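Local structure of 2-pyrone-4,6-dicarboxylic acid hydrolase, putative (Pseudomonas putida, 2FFI) at residues 100-105 against 136-141. The protein is of unproven function but probably hydrolyses the lactone ring of 2-pyrone-4,6-dicarboxylate. Residues are numbered along the deposited sequence; the frame is centred on the assembly and turned at random.
Sequences EMARLG and QGWHVE
With CG anti to its carbonyl carbon (chi1 -76°), W138 sends its indole toward helix 95-102, where M101, also with CG anti to its carbonyl carbon (chi1 -78°), lies crosswise to it. The ring arrives edge first: its CH2 lies 3.5 Å from M101 CB, and both M101 CB and A102 N sit close to the ring plane. M101 is a selenomethionine, and its extended chain carries SE past the same edge, 5.3 Å from the centroid of the six-membered ring of W138 and 83° off the normal, which makes this an edge-on Met-aromatic contact. A102 CB rests 3.6 Å from W138 NE1, and no hydrogen bond spans the two segments. In the TIM barrel this joins the C-terminal end of one outer helix to the residue leading into strand 139-142, beside strand 108-110, to which helix 95-102 leads. L98, one turn earlier on that helix, also touches the indole. Replacing W138 by an alanine would probably open a gap beside M101 and A102 and leave SE without its aromatic partner. Q136 CG lies 3.8 Å above the plane of the W138 indole, offset toward its rim; from there the bent chain turns OE1 to 4.0 Å from A102 CB. Just past Q136, G137 adopts a positive phi in the Schellman motif that closes the preceding helix.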
ATOM      1  N   GLU A 100       2.591 -13.647  16.141  1.00 21.10           N
ATOM      2  CA  GLU A 100       1.384 -13.177  16.820  1.00 22.93           C
ATOM      3  C   GLU A 100       0.672 -12.089  16.021  1.00 23.27           C
ATOM      4  O   GLU A 100      -0.530 -11.903  16.177  1.00 24.09           O
ATOM      5  CB  GLU A 100       1.718 -12.660  18.222  1.00 23.31           C
ATOM      6  CG  GLU A 100       0.496 -12.227  19.026  1.00 27.87           C
ATOM      7  CD  GLU A 100       0.700 -12.384  20.528  1.00 32.44           C
ATOM      8  OE1 GLU A 100       1.760 -11.926  21.031  1.00 33.64           O
ATOM      9  OE2 GLU A 100      -0.197 -12.958  21.210  1.00 33.76           O
HETATM   10  N   MSE A 101       1.406 -11.382  15.163  1.00 23.08           N
HETATM   11  CA  MSE A 101       0.793 -10.354  14.351  1.00 23.31           C
HETATM   12  C   MSE A 101       0.112 -11.009  13.160  1.00 23.79           C
HETATM   13  O   MSE A 101      -1.035 -10.678  12.829  1.00 23.52           O
HETATM   14  CB  MSE A 101       1.833  -9.347  13.872  1.00 26.68           C
HETATM   15  CG  MSE A 101       2.255  -8.338  14.930  1.00 30.48           C
HETATM   16 SE   MSE A 101       3.626  -7.111  14.283  1.00 39.60          SE
HETATM   17  CE  MSE A 101       3.705  -5.931  15.823  1.00 33.65           C
ATOM     18  N   ALA A 102       0.814 -11.947  12.523  1.00 22.10           N
ATOM     19  CA  ALA A 102       0.265 -12.646  11.363  1.00 20.49           C
ATOM     20  C   ALA A 102      -0.969 -13.382  11.822  1.00 19.83           C
ATOM     21  O   ALA A 102      -1.912 -13.600  11.064  1.00 21.25           O
ATOM     22  CB  ALA A 102       1.273 -13.629  10.801  1.00 19.16           C
ATOM     23  N   ARG A 103      -0.963 -13.767  13.081  1.00 18.20           N
ATOM     24  CA  ARG A 103      -2.102 -14.466  13.605  1.00 17.22           C
ATOM     25  C   ARG A 103      -3.245 -13.463  13.724  1.00 15.52           C
ATOM     26  O   ARG A 103      -4.419 -13.841  13.714  1.00 17.27           O
ATOM     27  CB  ARG A 103      -1.746 -15.066  14.959  1.00 18.27           C
ATOM     28  CG  ARG A 103      -2.719 -16.117  15.471  1.00 20.72           C
ATOM     29  CD  ARG A 103      -2.228 -16.692  16.794  1.00 21.21           C
ATOM     30  NE  ARG A 103      -0.860 -17.210  16.691  1.00 21.26           N
ATOM     31  CZ  ARG A 103       0.116 -16.915  17.547  1.00 19.76           C
ATOM     32  NH1 ARG A 103       1.322 -17.432  17.375  1.00 19.72           N
ATOM     33  NH2 ARG A 103      -0.107 -16.092  18.566  1.00 17.79           N
ATOM     34  N   LEU A 104      -2.906 -12.181  13.818  1.00 12.97           N
ATOM     35  CA  LEU A 104      -3.924 -11.136  13.942  1.00  9.71           C
ATOM     36  C   LEU A 104      -4.422 -10.678  12.592  1.00  7.08           C
ATOM     37  O   LEU A 104      -5.495 -10.086  12.494  1.00  8.40           O
ATOM     38  CB  LEU A 104      -3.380  -9.921  14.692  1.00 10.11           C
ATOM     39  CG  LEU A 104      -3.073 -10.076  16.174  1.00 12.08           C
ATOM     40  CD1 LEU A 104      -2.444  -8.788  16.717  1.00 12.24           C
ATOM     41  CD2 LEU A 104      -4.366 -10.410  16.926  1.00 14.96           C
ATOM     42  N   GLY A 105      -3.640 -10.941  11.556  1.00  4.79           N
ATOM     43  CA  GLY A 105      -4.052 -10.534  10.234  1.00  4.59           C
ATOM     44  C   GLY A 105      -3.074  -9.680   9.448  1.00  5.32           C
ATOM     45  O   GLY A 105      -3.355  -9.345   8.290  1.00  6.31           O
ATOM     46  N   GLN A 136       8.523 -15.369   7.826  1.00 22.93           N
ATOM     47  CA  GLN A 136       7.083 -15.285   8.090  1.00 20.35           C
ATOM     48  C   GLN A 136       6.314 -15.237   6.774  1.00 17.72           C
ATOM     49  O   GLN A 136       5.104 -15.430   6.750  1.00 17.80           O
ATOM     50  CB  GLN A 136       6.742 -14.042   8.918  1.00 20.75           C
ATOM     51  CG  GLN A 136       5.475 -14.203   9.748  1.00 20.75           C
ATOM     52  CD  GLN A 136       5.632 -15.259  10.821  1.00 21.47           C
ATOM     53  OE1 GLN A 136       4.649 -15.741  11.373  1.00 20.85           O
ATOM     54  NE2 GLN A 136       6.878 -15.617  11.131  1.00 22.72           N
ATOM     55  N   GLY A 137       7.025 -14.975   5.686  1.00 16.33           N
ATOM     56  CA  GLY A 137       6.385 -14.931   4.386  1.00 15.54           C
ATOM     57  C   GLY A 137       5.803 -13.580   4.052  1.00 14.33           C
ATOM     58  O   GLY A 137       5.249 -13.403   2.978  1.00 15.38           O
ATOM     59  N   TRP A 138       5.934 -12.634   4.980  1.00 13.85           N
ATOM     60  CA  TRP A 138       5.429 -11.268   4.823  1.00 10.52           C
ATOM     61  C   TRP A 138       6.098 -10.522   3.681  1.00 11.16           C
ATOM     62  O   TRP A 138       7.272 -10.724   3.400  1.00 12.59           O
ATOM     63  CB  TRP A 138       5.642 -10.469   6.118  1.00  5.89           C
ATOM     64  CG  TRP A 138       4.685 -10.797   7.200  1.00  1.98           C
ATOM     65  CD1 TRP A 138       3.674 -11.707   7.147  1.00  1.93           C
ATOM     66  CD2 TRP A 138       4.605 -10.182   8.495  1.00  1.38           C
ATOM     67  NE1 TRP A 138       2.955 -11.696   8.334  1.00  1.54           N
ATOM     68  CE2 TRP A 138       3.507 -10.770   9.174  1.00  1.00           C
ATOM     69  CE3 TRP A 138       5.356  -9.197   9.147  1.00  1.00           C
ATOM     70  CZ2 TRP A 138       3.140 -10.403  10.464  1.00  1.00           C
ATOM     71  CZ3 TRP A 138       4.990  -8.832  10.440  1.00  1.00           C
ATOM     72  CH2 TRP A 138       3.889  -9.436  11.084  1.00  2.30           C
ATOM     73  N   HIS A 139       5.354  -9.648   3.020  1.00 11.14           N
ATOM     74  CA  HIS A 139       5.947  -8.887   1.934  1.00 11.17           C
ATOM     75  C   HIS A 139       6.440  -7.558   2.479  1.00 10.89           C
ATOM     76  O   HIS A 139       6.121  -7.191   3.614  1.00 11.41           O
ATOM     77  CB  HIS A 139       4.939  -8.651   0.808  1.00 11.20           C
ATOM     78  CG  HIS A 139       3.704  -7.916   1.232  1.00 10.37           C
ATOM     79  ND1 HIS A 139       2.680  -8.515   1.931  1.00 11.30           N
ATOM     80  CD2 HIS A 139       3.327  -6.631   1.042  1.00 11.78           C
ATOM     81  CE1 HIS A 139       1.721  -7.629   2.148  1.00 11.64           C
ATOM     82  NE2 HIS A 139       2.090  -6.478   1.618  1.00 10.60           N
ATOM     83  N   VAL A 140       7.229  -6.851   1.675  1.00 11.04           N
ATOM     84  CA  VAL A 140       7.775  -5.554   2.067  1.00 12.34           C
ATOM     85  C   VAL A 140       7.227  -4.454   1.166  1.00 13.07           C
ATOM     86  O   VAL A 140       7.408  -4.483  -0.057  1.00 11.03           O
ATOM     87  CB  VAL A 140       9.326  -5.542   2.004  1.00 13.46           C
ATOM     88  CG1 VAL A 140       9.805  -6.226   0.744  1.00 14.12           C
ATOM     89  CG2 VAL A 140       9.845  -4.099   2.041  1.00 13.24           C
ATOM     90  N   GLU A 141       6.550  -3.488   1.787  1.00 13.74           N
ATOM     91  CA  GLU A 141       5.951  -2.367   1.061  1.00 15.75           C
ATOM     92  C   GLU A 141       6.893  -1.186   0.939  1.00 14.63           C
ATOM     93  O   GLU A 141       7.487  -0.751   1.923  1.00 14.86           O
ATOM     94  CB  GLU A 141       4.673  -1.907   1.756  1.00 16.52           C
ATOM     95  CG  GLU A 141       3.558  -1.558   0.801  1.00 18.63           C
ATOM     96  CD  GLU A 141       2.425  -0.842   1.495  1.00 20.62           C
ATOM     97  OE1 GLU A 141       2.154  -1.168   2.669  1.00 23.31           O
ATOM     98  OE2 GLU A 141       1.792   0.034   0.871  1.00 20.66           O
TER